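Local structure of protein, Family 18 Chitinase (Crocus vernus, 3SIM) at residues S164-Y169 with A207-G212; F219-H224 with A255-S260; E139-L144 with L170-E175; R112-Y117 with N151-F156. The protein probably hydrolyses the beta-1,4 linkages of chitin, as a plant glycoside hydrolase of family 18 built on a TIM barrel. One frame throughout, in Å; residues are numbered along the deposited sequence. Where two conformers were deposited one is given.

Interaction 1. Residues S164-Y169 with A207-G212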
loop_
_atom_site.group_PDB
_atom_site.type_symbol
_atom_site.label_atom_id
_atom_site.label_comp_id
_atom_site.label_asym_id
_atom_site.label_seq_id
_atom_site.Cartn_x
_atom_site.Cartn_y
_atom_site.Cartn_z
ATOM N N SER A 164 -14.366 6.930 -1.154
ATOM C CA SER A 164 -15.435 6.176 -0.499
ATOM C C SER A 164 -15.114 5.598 0.888
ATOM O O SER A 164 -15.978 5.338 1.600
ATOM C CB SER A 164 -16.091 5.146 -1.382
ATOM O OG SER A 164 -15.163 4.243 -1.787
ATOM N N VAL A 165 -13.839 5.433 1.200
ATOM C CA VAL A 165 -13.388 5.045 2.508
ATOM C C VAL A 165 -12.766 6.131 3.389
ATOM O O VAL A 165 -12.265 5.852 4.413
ATOM C CB VAL A 165 -12.505 3.768 2.472
ATOM C CG1 VAL A 165 -13.282 2.609 1.915
ATOM C CG2 VAL A 165 -11.229 4.016 1.751
ATOM N N ASP A 166 -12.866 7.367 2.985
ATOM C CA ASP A 166 -12.222 8.444 3.678
ATOM C C ASP A 166 -12.663 8.594 5.151
ATOM O O ASP A 166 -11.887 8.977 5.924
ATOM C CB ASP A 166 -12.378 9.780 2.946
ATOM C CG ASP A 166 -11.277 10.042 1.929
ATOM O OD1 ASP A 166 -10.182 9.548 2.028
ATOM O OD2 ASP A 166 -11.591 10.737 1.069
ATOM N N GLU A 167 -13.905 8.276 5.469
ATOM C CA GLU A 167 -14.435 8.441 6.807
ATOM C C GLU A 167 -13.660 7.594 7.835
ATOM O O GLU A 167 -13.277 8.078 8.841
ATOM C CB GLU A 167 -15.962 8.200 6.866
ATOM C CG GLU A 167 -16.543 8.397 8.247
ATOM C CD GLU A 167 -18.059 8.255 8.370
ATOM O OE1 GLU A 167 -18.683 7.645 7.542
ATOM O OE2 GLU A 167 -18.603 8.760 9.333
ATOM N N TYR A 168 -13.421 6.344 7.467
ATOM C CA TYR A 168 -12.648 5.360 8.219
ATOM C C TYR A 168 -11.166 5.668 8.401
ATOM O O TYR A 168 -10.691 5.714 9.475
ATOM C CB TYR A 168 -12.850 3.974 7.600
ATOM C CG TYR A 168 -14.302 3.605 7.458
ATOM C CD1 TYR A 168 -15.024 3.179 8.522
ATOM C CD2 TYR A 168 -14.956 3.787 6.263
ATOM C CE1 TYR A 168 -16.322 2.907 8.419
ATOM C CE2 TYR A 168 -16.289 3.483 6.132
ATOM C CZ TYR A 168 -16.974 3.054 7.223
ATOM O OH TYR A 168 -18.280 2.728 7.121
ATOM N N TYR A 169 -10.517 5.995 7.301
ATOM C CA TYR A 169 -9.149 6.472 7.280
ATOM C C TYR A 169 -8.861 7.815 7.986
ATOM O O TYR A 169 -7.858 7.982 8.577
ATOM C CB TYR A 169 -8.513 6.323 5.887
ATOM C CG TYR A 169 -8.299 4.867 5.530
ATOM C CD1 TYR A 169 -7.209 4.203 6.018
ATOM C CD2 TYR A 169 -9.231 4.132 4.793
ATOM C CE1 TYR A 169 -7.008 2.911 5.789
ATOM C CE2 TYR A 169 -9.021 2.796 4.534
ATOM C CZ TYR A 169 -7.904 2.182 5.054
ATOM O OH TYR A 169 -7.636 0.916 4.857
ATOM N N ALA A 207 -4.702 16.370 0.212
ATOM C CA ALA A 207 -3.734 17.099 1.009
ATOM C C ALA A 207 -4.370 17.887 2.163
ATOM O O ALA A 207 -3.886 17.863 3.221
ATOM C CB ALA A 207 -2.890 18.022 0.151
ATOM N N SER A 208 -5.478 18.556 1.919
ATOM C CA SER A 208 -6.317 19.163 2.836
ATOM C C SER A 208 -7.050 18.173 3.764
ATOM O O SER A 208 -7.010 18.514 4.904
ATOM C CB SER A 208 -7.378 20.014 2.130
ATOM O OG SER A 208 -6.741 20.972 1.347
ATOM N N LYS A 209 -7.648 17.094 3.298
ATOM C CA LYS A 209 -8.370 16.205 4.157
ATOM C C LYS A 209 -7.353 15.618 5.177
ATOM O O LYS A 209 -7.613 15.625 6.330
ATOM C CB LYS A 209 -9.019 15.085 3.340
ATOM C CG LYS A 209 -10.356 15.336 2.625
ATOM C CD LYS A 209 -10.764 14.203 1.689
ATOM C CE LYS A 209 -10.034 14.232 0.352
ATOM N NZ LYS A 209 -10.456 13.248 -0.641
ATOM N N TYR A 210 -6.205 15.156 4.681
ATOM C CA TYR A 210 -5.103 14.599 5.481
ATOM C C TYR A 210 -4.000 15.640 5.862
ATOM O O TYR A 210 -2.855 15.531 5.554
ATOM C CB TYR A 210 -4.567 13.267 4.888
ATOM C CG TYR A 210 -5.610 12.159 4.736
ATOM C CD1 TYR A 210 -5.809 11.189 5.719
ATOM C CD2 TYR A 210 -6.403 12.098 3.612
ATOM C CE1 TYR A 210 -6.748 10.256 5.582
ATOM C CE2 TYR A 210 -7.329 11.138 3.478
ATOM C CZ TYR A 210 -7.518 10.214 4.441
ATOM O OH TYR A 210 -8.460 9.277 4.232
ATOM N N LYS A 211 -4.443 16.681 6.531
ATOM C CA LYS A 211 -3.619 17.851 6.710
ATOM C C LYS A 211 -2.372 17.551 7.492
ATOM O O LYS A 211 -2.439 17.061 8.556
ATOM C CB LYS A 211 -4.419 18.922 7.425
ATOM C CG LYS A 211 -3.872 20.281 7.300
ATOM C CD LYS A 211 -4.784 21.228 7.951
ATOM N N GLY A 212 -1.244 17.866 6.902
ATOM C CA GLY A 212 0.008 17.513 7.495
ATOM C C GLY A 212 0.470 16.071 7.330
ATOM O O GLY A 212 1.459 15.685 7.854
#
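Tyr210 and Lys209 both carry CG beside their own backbone N and opposite the carbonyl carbon (chi1 -58° for Tyr210), which directs the phenol toward Asp166; the lysine chain then bends at chi3 (-79°) and brings its ammonium to the same carboxylate. The two oxygens of Asp166 divide the work. Tyr210 OH donates to Asp166 OD1 at 2.8 Å, reaching that oxygen on its anti side and somewhat out of the carboxylate plane. Lys209 NZ forms a salt bridge with Asp166 OD2 at 3.2 Å from the syn side, also tilted from the plane, and Lys209 CD passes 3.6 Å from the same OD2. Asp166 OD1 lies at the edge of the phenol ring and in its plane, yet ring and carboxylate planes stand 60° apart. Tyr169 adds an apolar shoulder, its CB 3.4 Å from Tyr210 OH, while its own hydroxyl turns elsewhere, to Tyr126 O. Tyr185 OH bonds to both Asp166 OD2 and Lys209 NZ, and Phe173 meets the Tyr210 ring edge-to-face. The contact thus ties the first turn of helix 166-175 to the end of helix 196-209, two successive helices on the outside of the TIM barrel. In place of Asp166, an asparagine would probably leave the ammonium of Lys209 without its charge partner, even if a hydroxyl bond to Tyr210 survived. With Asp166 and Tyr210 both buried, the phenol proton and the ammonium together are likely to stabilise the carboxylate in its ionised form.

Interaction 2. Residues F219-H224 with A255-S260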
loop_
_atom_site.group_PDB
_atom_site.type_symbol
_atom_site.label_atom_id
_atom_site.label_comp_id
_atom_site.label_asym_id
_atom_site.label_seq_id
_atom_site.Cartn_x
_atom_site.Cartn_y
_atom_site.Cartn_z
ATOM N N PHE A 219 -0.826 5.687 -9.845
ATOM C CA PHE A 219 -1.498 5.129 -11.002
ATOM C C PHE A 219 -1.538 3.578 -10.992
ATOM O O PHE A 219 -0.770 2.961 -10.342
ATOM C CB PHE A 219 -0.921 5.651 -12.323
ATOM C CG PHE A 219 0.531 5.305 -12.568
ATOM C CD1 PHE A 219 0.900 4.119 -13.113
ATOM C CD2 PHE A 219 1.523 6.220 -12.289
ATOM C CE1 PHE A 219 2.248 3.843 -13.350
ATOM C CE2 PHE A 219 2.853 5.931 -12.527
ATOM C CZ PHE A 219 3.205 4.754 -13.043
ATOM N N SER A 220 -2.423 3.031 -11.792
ATOM C CA SER A 220 -2.575 1.607 -12.033
ATOM C C SER A 220 -2.091 1.219 -13.424
ATOM O O SER A 220 -2.238 1.940 -14.348
ATOM C CB SER A 220 -4.016 1.141 -11.837
ATOM O OG SER A 220 -4.317 -0.079 -12.422
ATOM N N THR A 221 -1.458 0.083 -13.496
ATOM C CA THR A 221 -1.027 -0.535 -14.726
ATOM C C THR A 221 -1.983 -1.701 -15.151
ATOM O O THR A 221 -1.666 -2.469 -15.957
ATOM C CB THR A 221 0.461 -0.934 -14.616
ATOM O OG1 THR A 221 0.604 -2.009 -13.688
ATOM C CG2 THR A 221 1.353 0.341 -14.260
ATOM N N GLY A 222 -3.133 -1.791 -14.508
ATOM C CA GLY A 222 -4.146 -2.803 -14.709
ATOM C C GLY A 222 -4.938 -2.705 -16.012
ATOM O O GLY A 222 -4.902 -1.733 -16.667
ATOM N N PRO A 223 -5.645 -3.736 -16.396
ATOM C CA PRO A 223 -6.260 -3.724 -17.711
ATOM C C PRO A 223 -7.550 -2.912 -17.771
ATOM O O PRO A 223 -8.093 -2.811 -18.816
ATOM C CB PRO A 223 -6.512 -5.198 -17.984
ATOM C CG PRO A 223 -6.648 -5.763 -16.718
ATOM C CD PRO A 223 -5.765 -5.054 -15.780
ATOM N N HIS A 224 -8.016 -2.382 -16.651
ATOM C CA HIS A 224 -9.265 -1.690 -16.554
ATOM C C HIS A 224 -9.080 -0.184 -16.350
ATOM O O HIS A 224 -8.261 0.227 -15.626
ATOM C CB HIS A 224 -10.111 -2.302 -15.437
ATOM N ND1 HIS A 224 -11.024 -4.366 -16.532
ATOM C CE1 HIS A 224 -10.950 -5.671 -16.423
ATOM N NE2 HIS A 224 -10.177 -5.964 -15.405
ATOM N N ALA A 255 3.169 -4.539 -9.709
ATOM C CA ALA A 255 4.205 -5.167 -10.544
ATOM C C ALA A 255 3.583 -6.324 -11.407
ATOM O O ALA A 255 3.954 -6.576 -12.501
ATOM C CB ALA A 255 5.329 -5.658 -9.707
ATOM N N ASP A 256 2.605 -6.970 -10.826
ATOM C CA ASP A 256 1.961 -8.088 -11.417
ATOM C C ASP A 256 1.224 -7.729 -12.725
ATOM O O ASP A 256 1.340 -8.427 -13.656
ATOM C CB ASP A 256 1.086 -8.768 -10.384
ATOM C CG ASP A 256 1.873 -9.176 -9.149
ATOM O OD1 ASP A 256 2.131 -8.369 -8.297
ATOM O OD2 ASP A 256 2.291 -10.271 -9.109
ATOM N N THR A 257 0.483 -6.649 -12.708
ATOM C CA THR A 257 -0.105 -6.046 -13.896
ATOM C C THR A 257 0.874 -5.463 -14.895
ATOM O O THR A 257 0.668 -5.562 -16.028
ATOM C CB THR A 257 -1.352 -5.141 -13.637
ATOM O OG1 THR A 257 -0.996 -3.956 -12.956
ATOM C CG2 THR A 257 -2.396 -5.918 -12.888
ATOM N N SER A 258 1.957 -4.896 -14.409
ATOM C CA SER A 258 2.975 -4.302 -15.223
ATOM C C SER A 258 3.732 -5.256 -16.133
ATOM O O SER A 258 4.353 -4.797 -17.003
ATOM C CB SER A 258 3.947 -3.413 -14.412
ATOM O OG SER A 258 3.337 -2.339 -13.846
ATOM N N LYS A 259 3.661 -6.561 -15.926
ATOM C CA LYS A 259 4.361 -7.505 -16.778
ATOM C C LYS A 259 3.905 -7.303 -18.232
ATOM O O LYS A 259 4.662 -7.354 -19.101
ATOM C CB LYS A 259 4.066 -8.920 -16.314
ATOM C CG LYS A 259 4.607 -10.016 -17.090
ATOM C CD LYS A 259 4.273 -11.313 -16.419
ATOM C CE LYS A 259 5.233 -12.353 -16.711
ATOM N N SER A 260 2.646 -7.003 -18.434
ATOM C CA SER A 260 2.146 -6.832 -19.761
ATOM C C SER A 260 2.629 -5.602 -20.580
ATOM O O SER A 260 2.614 -5.679 -21.759
ATOM C CB SER A 260 0.676 -7.153 -19.871
ATOM O OG SER A 260 -0.134 -6.178 -19.390
HETATM O O HOH W 1 0.576 -3.273 -17.797
#
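Thr221 and Thr257 meet hydroxyl to hydroxyl: Thr221 OG1 and Thr257 OG1 are hydrogen-bonded at 2.6 Å, and either may be the donor. In both residues OG1 sits between the backbone N and the carbonyl carbon (chi1 69°), while the methyl group stands beside the N. Ser258, third in buried surface, brings its OG to 2.8 Å from Thr221 OG1, so the single proton of Thr221 has two candidate acceptors. Ser258 OG also has Glu266 and Thr254 O as partners, and Thr257 OG1 is bonded to Thr254 N, so both hydroxyls have partners beyond Thr221. A second link is made through the backbones, where one water donates to Thr221 O at 3.0 Å and to Thr257 O at 2.9 Å. Just beyond, Ser220 OG accepts from Gly222 N at 2.9 Å in an ST turn, bending the chain as it leaves the strand; Thr257 CG2 comes within 4.0 Å of Gly222 CA. The contact joins the loop after strand 215-220 to the weakly bonded helix 255-258 that follows the parallel neighbour strand 250-253, with Thr221 still backbone-bonded to Trp253, and Ala255 resting against strand 2-7.

Interaction 3. Residues E139-L144 with L170-E175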
loop_
_atom_site.group_PDB
_atom_site.type_symbol
_atom_site.label_atom_id
_atom_site.label_comp_id
_atom_site.label_asym_id
_atom_site.label_seq_id
_atom_site.Cartn_x
_atom_site.Cartn_y
_atom_site.Cartn_z
ATOM N N GLU A 139 -8.876 2.474 16.417
ATOM C CA GLU A 139 -8.269 1.928 17.602
ATOM C C GLU A 139 -7.462 0.653 17.369
ATOM O O GLU A 139 -6.383 0.629 17.791
ATOM C CB GLU A 139 -9.294 1.635 18.683
ATOM C CG GLU A 139 -9.689 2.721 19.564
ATOM C CD GLU A 139 -10.820 2.331 20.550
ATOM O OE1 GLU A 139 -10.662 1.371 21.330
ATOM O OE2 GLU A 139 -11.849 3.009 20.513
ATOM N N CYS A 140 -7.993 -0.315 16.631
ATOM C CA CYS A 140 -7.295 -1.528 16.310
ATOM C C CYS A 140 -6.002 -1.249 15.499
ATOM O O CYS A 140 -4.948 -1.670 15.903
ATOM C CB CYS A 140 -8.203 -2.460 15.490
ATOM S SG CYS A 140 -9.485 -3.414 16.329
ATOM N N ILE A 141 -6.126 -0.526 14.397
ATOM C CA ILE A 141 -4.992 -0.190 13.580
ATOM C C ILE A 141 -3.982 0.722 14.282
ATOM O O ILE A 141 -2.825 0.510 14.165
ATOM C CB ILE A 141 -5.367 0.376 12.190
ATOM C CG1 ILE A 141 -6.375 -0.536 11.505
ATOM C CG2 ILE A 141 -4.145 0.631 11.336
ATOM C CD1 ILE A 141 -5.862 -1.840 11.157
ATOM N N GLY A 142 -4.484 1.731 14.973
ATOM C CA GLY A 142 -3.634 2.654 15.703
ATOM C C GLY A 142 -2.821 1.934 16.773
ATOM O O GLY A 142 -1.658 2.071 16.770
ATOM N N ARG A 143 -3.442 1.086 17.586
ATOM C CA ARG A 143 -2.717 0.304 18.569
ATOM C C ARG A 143 -1.696 -0.657 17.922
ATOM O O ARG A 143 -0.626 -0.713 18.346
ATOM C CB ARG A 143 -3.645 -0.428 19.548
ATOM C CG ARG A 143 -4.242 0.464 20.619
ATOM C CD ARG A 143 -5.310 -0.203 21.478
ATOM N NE ARG A 143 -4.862 -1.371 22.186
ATOM C CZ ARG A 143 -5.615 -2.112 22.979
ATOM N NH1 ARG A 143 -5.097 -3.159 23.553
ATOM N NH2 ARG A 143 -6.867 -1.819 23.171
ATOM N N LEU A 144 -2.054 -1.312 16.833
ATOM C CA LEU A 144 -1.138 -2.186 16.121
ATOM C C LEU A 144 0.118 -1.464 15.616
ATOM O O LEU A 144 1.150 -1.908 15.926
ATOM C CB LEU A 144 -1.823 -2.713 14.872
ATOM C CG LEU A 144 -1.489 -4.034 14.195
ATOM C CD1 LEU A 144 -1.738 -4.069 12.686
ATOM C CD2 LEU A 144 -0.228 -4.733 14.611
ATOM N N LEU A 170 -9.764 8.761 7.872
ATOM C CA LEU A 170 -9.673 10.023 8.591
ATOM C C LEU A 170 -9.750 9.865 10.117
ATOM O O LEU A 170 -9.048 10.466 10.823
ATOM C CB LEU A 170 -10.651 11.092 8.070
ATOM C CG LEU A 170 -10.346 11.771 6.718
ATOM C CD1 LEU A 170 -11.520 12.491 6.216
ATOM C CD2 LEU A 170 -9.110 12.624 6.804
ATOM N N ALA A 171 -10.612 8.996 10.561
ATOM C CA ALA A 171 -10.665 8.648 11.963
ATOM C C ALA A 171 -9.309 8.074 12.421
ATOM O O ALA A 171 -8.816 8.500 13.366
ATOM C CB ALA A 171 -11.716 7.678 12.227
ATOM N N LEU A 172 -8.738 7.166 11.659
ATOM C CA LEU A 172 -7.455 6.582 11.987
ATOM C C LEU A 172 -6.329 7.632 12.003
ATOM O O LEU A 172 -5.547 7.680 12.903
ATOM C CB LEU A 172 -7.086 5.455 11.023
ATOM C CG LEU A 172 -5.717 4.762 11.089
ATOM C CD1 LEU A 172 -5.390 4.322 12.459
ATOM C CD2 LEU A 172 -5.565 3.608 10.129
ATOM N N PHE A 173 -6.325 8.472 10.981
ATOM C CA PHE A 173 -5.337 9.557 10.821
ATOM C C PHE A 173 -5.409 10.646 11.910
ATOM O O PHE A 173 -4.438 10.903 12.499
ATOM C CB PHE A 173 -5.343 10.158 9.404
ATOM C CG PHE A 173 -4.333 11.277 9.191
ATOM C CD1 PHE A 173 -4.707 12.583 9.279
ATOM C CD2 PHE A 173 -3.017 11.009 8.895
ATOM C CE1 PHE A 173 -3.800 13.569 9.076
ATOM C CE2 PHE A 173 -2.124 12.004 8.689
ATOM C CZ PHE A 173 -2.524 13.282 8.779
ATOM N N ASN A 174 -6.583 11.201 12.172
ATOM C CA ASN A 174 -6.791 12.153 13.225
ATOM C C ASN A 174 -6.503 11.600 14.638
ATOM O O ASN A 174 -5.948 12.271 15.418
ATOM C CB ASN A 174 -8.175 12.786 13.160
ATOM C CG ASN A 174 -8.407 13.608 11.899
ATOM O OD1 ASN A 174 -9.453 13.585 11.371
ATOM N ND2 ASN A 174 -7.436 14.314 11.464
ATOM N N GLU A 175 -6.889 10.375 14.895
ATOM C CA GLU A 175 -6.505 9.685 16.114
ATOM C C GLU A 175 -5.019 9.265 16.347
ATOM O O GLU A 175 -4.627 9.132 17.453
ATOM C CB GLU A 175 -7.491 8.561 16.470
ATOM C CG GLU A 175 -8.933 9.020 16.658
ATOM C CD GLU A 175 -9.908 7.854 16.862
ATOM O OE1 GLU A 175 -9.591 6.940 17.556
ATOM O OE2 GLU A 175 -11.011 7.840 16.364
HETATM O O HOH W 2 -11.344 5.538 18.681
#
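Leu172 and Ile141 form the tight half of this contact. With CG opposite the backbone N (chi1 175°), the side chain of Leu172 points at the other helix and its two methyls divide the target: Leu172 CD2 lies 3.5 Å from Ile141 CG2, and Leu172 CD1 rests 3.7 Å from Gly142 N. The two side chains cross at about a right angle, with the far end of Ile141 running on away from Leu172. Gly142 brings no side chain into the gap, and the helices come within 6.6 Å between Gly142 CA and Leu172 CA, close enough for a methyl to lie directly on the backbone. These are helices 134-150 and 166-175, consecutive outer helices of the TIM barrel, linked in the chain through strand 156-159. Toward solvent the packing gives way to acid groups. Glu139 OE2 and Glu175 OE1 stand 5.4 Å apart, like charges that do not touch, with a water between them. The water lies 3.2 Å from Glu139 OE2 and could donate to it, but it has more acceptors within reach than protons, and its approach to Glu175 OE1 is doubtfully short. Elsewhere Glu175 leans on Asn135 and Ala138, whereas Glu139 reaches Val99 of helix 99-116.

Interaction 4. Residues R112-Y117 with N151-F156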
loop_
_atom_site.group_PDB
_atom_site.type_symbol
_atom_site.label_atom_id
_atom_site.label_comp_id
_atom_site.label_asym_id
_atom_site.label_seq_id
_atom_site.Cartn_x
_atom_site.Cartn_y
_atom_site.Cartn_z
ATOM N N ARG A 112 5.533 -12.204 13.902
ATOM C CA ARG A 112 6.084 -13.412 13.289
ATOM C C ARG A 112 6.318 -13.296 11.770
ATOM O O ARG A 112 7.352 -13.604 11.309
ATOM C CB ARG A 112 5.202 -14.658 13.558
ATOM C CG ARG A 112 5.730 -15.926 12.913
ATOM C CD ARG A 112 4.806 -17.144 12.938
ATOM N NE ARG A 112 5.370 -18.203 12.159
ATOM C CZ ARG A 112 5.178 -18.351 10.876
ATOM N NH1 ARG A 112 4.384 -17.522 10.257
ATOM N NH2 ARG A 112 5.760 -19.296 10.221
ATOM N N ILE A 113 5.342 -12.821 11.026
ATOM C CA ILE A 113 5.495 -12.658 9.596
ATOM C C ILE A 113 6.605 -11.635 9.237
ATOM O O ILE A 113 7.416 -11.894 8.408
ATOM C CB ILE A 113 4.126 -12.311 8.880
ATOM C CG1 ILE A 113 3.174 -13.514 8.814
ATOM C CG2 ILE A 113 4.312 -11.807 7.466
ATOM C CD1 ILE A 113 1.787 -13.196 8.646
ATOM N N ILE A 114 6.595 -10.502 9.900
ATOM C CA ILE A 114 7.523 -9.441 9.642
ATOM C C ILE A 114 8.963 -9.881 9.914
ATOM O O ILE A 114 9.764 -9.702 9.083
ATOM C CB ILE A 114 7.175 -8.161 10.450
ATOM C CG1 ILE A 114 5.906 -7.505 9.902
ATOM C CG2 ILE A 114 8.338 -7.230 10.483
ATOM C CD1 ILE A 114 5.310 -6.518 10.777
ATOM N N GLN A 115 9.215 -10.508 11.055
ATOM C CA GLN A 115 10.544 -11.050 11.390
ATOM C C GLN A 115 10.983 -12.149 10.419
ATOM O O GLN A 115 12.032 -12.138 9.937
ATOM C CB GLN A 115 10.641 -11.521 12.860
ATOM C CG GLN A 115 10.376 -10.449 13.905
ATOM C CD GLN A 115 10.366 -10.957 15.347
ATOM O OE1 GLN A 115 10.060 -12.074 15.608
ATOM N NE2 GLN A 115 10.700 -10.117 16.250
ATOM N N ARG A 116 10.091 -13.066 10.121
ATOM C CA ARG A 116 10.376 -14.147 9.211
ATOM C C ARG A 116 10.724 -13.715 7.784
ATOM O O ARG A 116 11.617 -14.252 7.248
ATOM C CB ARG A 116 9.282 -15.222 9.200
ATOM C CG ARG A 116 9.743 -16.546 8.634
ATOM C CD ARG A 116 8.668 -17.625 8.711
ATOM N NE ARG A 116 7.902 -17.767 7.492
ATOM C CZ ARG A 116 8.357 -18.347 6.407
ATOM N NH1 ARG A 116 7.627 -18.478 5.377
ATOM N NH2 ARG A 116 9.552 -18.838 6.391
ATOM N N TYR A 117 10.025 -12.739 7.221
ATOM C CA TYR A 117 10.292 -12.258 5.875
ATOM C C TYR A 117 11.365 -11.124 5.815
ATOM O O TYR A 117 11.665 -10.602 4.771
ATOM C CB TYR A 117 9.011 -11.887 5.115
ATOM C CG TYR A 117 8.140 -13.076 4.673
ATOM C CD1 TYR A 117 7.334 -13.731 5.560
ATOM C CD2 TYR A 117 8.131 -13.498 3.371
ATOM C CE1 TYR A 117 6.555 -14.809 5.155
ATOM C CE2 TYR A 117 7.357 -14.519 2.957
ATOM C CZ TYR A 117 6.574 -15.187 3.845
ATOM O OH TYR A 117 5.820 -16.199 3.428
ATOM N N ASN A 151 8.068 -1.823 19.878
ATOM C CA ASN A 151 8.762 -3.094 20.046
ATOM C C ASN A 151 9.987 -3.241 19.123
ATOM O O ASN A 151 10.719 -4.171 19.200
ATOM C CB ASN A 151 7.833 -4.282 19.847
ATOM C CG ASN A 151 6.750 -4.363 20.850
ATOM O OD1 ASN A 151 6.760 -3.722 21.827
ATOM N ND2 ASN A 151 5.797 -5.172 20.573
ATOM N N GLY A 152 10.142 -2.264 18.243
ATOM C CA GLY A 152 11.150 -2.212 17.210
ATOM C C GLY A 152 10.986 -3.125 15.995
ATOM O O GLY A 152 11.910 -3.350 15.309
ATOM N N VAL A 153 9.809 -3.694 15.812
ATOM C CA VAL A 153 9.462 -4.562 14.703
ATOM C C VAL A 153 9.400 -3.918 13.282
ATOM O O VAL A 153 9.734 -4.527 12.330
ATOM C CB VAL A 153 8.181 -5.404 15.015
ATOM C CG1 VAL A 153 7.939 -6.389 13.940
ATOM C CG2 VAL A 153 8.310 -6.084 16.354
ATOM N N ILE A 154 8.914 -2.696 13.210
ATOM C CA ILE A 154 8.862 -1.904 11.989
ATOM C C ILE A 154 9.449 -0.511 12.130
ATOM O O ILE A 154 9.391 0.075 13.141
ATOM C CB ILE A 154 7.427 -1.796 11.390
ATOM C CG1 ILE A 154 6.522 -0.908 12.258
ATOM C CG2 ILE A 154 6.843 -3.125 11.116
ATOM C CD1 ILE A 154 5.148 -0.886 11.897
ATOM N N SER A 155 10.087 -0.059 11.078
ATOM C CA SER A 155 10.433 1.341 10.818
ATOM C C SER A 155 9.348 2.362 10.388
ATOM O O SER A 155 9.336 3.473 10.851
ATOM C CB SER A 155 11.575 1.430 9.855
ATOM O OG SER A 155 12.703 0.943 10.449
ATOM N N PHE A 156 8.521 1.950 9.436
ATOM C CA PHE A 156 7.489 2.768 8.847
ATOM C C PHE A 156 6.118 2.117 8.679
ATOM O O PHE A 156 5.968 0.918 8.689
ATOM C CB PHE A 156 7.953 3.371 7.496
ATOM C CG PHE A 156 8.189 2.361 6.417
ATOM C CD1 PHE A 156 9.376 1.684 6.313
ATOM C CD2 PHE A 156 7.222 2.098 5.479
ATOM C CE1 PHE A 156 9.576 0.754 5.330
ATOM C CE2 PHE A 156 7.430 1.199 4.504
ATOM C CZ PHE A 156 8.611 0.524 4.428
#
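No ring takes part where Ile114 meets Val153 and Ile154; the flat group that counts is the peptide carbonyl of Val153, whose O has Ile114 CG2 at 3.6 Å. The ring of Tyr117, close by in the chain, has Ile113 O at its edge and in its plane, and it meets Trp56 edge-to-face. The fold here is the beta-alpha-beta layout of a TIM barrel: helix 99-116 packs on the turn that returns from helix 134-150 to strand 156-159. That turn opens with a Schellman motif at Gly152 (phi 74°), which ends the helix and swings Val153 round toward Ile114. Ile114 uses both branches. Its CG2 lies opposite the backbone N and touches Val153 CG1 at 3.6 Å, whereas the longer arm, extended at chi2 (165°), carries CD1 onward to Ile154. The side chains meet aslant, methyl against methyl, and the evidence is wholly of van der Waals type. Ile114 and Ile154 both also rest on Ile122 of strand 121-125, so the contact continues inward to the barrel wall, where Phe156 is backbone-bonded to Ile122. An alanine at Ile114 would remove both contacting methyls and is likely to open a gap between the helix and the turn, with Val153 CG1 and Ile154 CG2 losing their partner. At the end of the longer arm, Ile114 CD1 stands 3.7 Å from Ile154 CG2.

Overall arrangement
Interactions 1 and 3 share helix 166-175 and touch directly, their centres 12 Å apart: Leu170 CD2 lies 3.4 Å from Lys209 O, and Phe173 packs on Tyr210. Interaction 3 leads to interaction 4 through helix 134-150, with centres 19 Å and nearest atoms about 6 Å apart, so three contacts follow successive helices around one flank of the barrel. Interaction 2 stands apart, its centre 26 to 30 Å from the others and across the chain's centre from interactions 3 and 4. Strand 121-125 with flanking Asp120 and Tyr126 fits the family 18 DxxDxDxE signature and is probably the catalytic strand; interaction 1 reaches it through Tyr169 OH, bonded to Tyr126 O, and interaction 4 packs on it at Ile122.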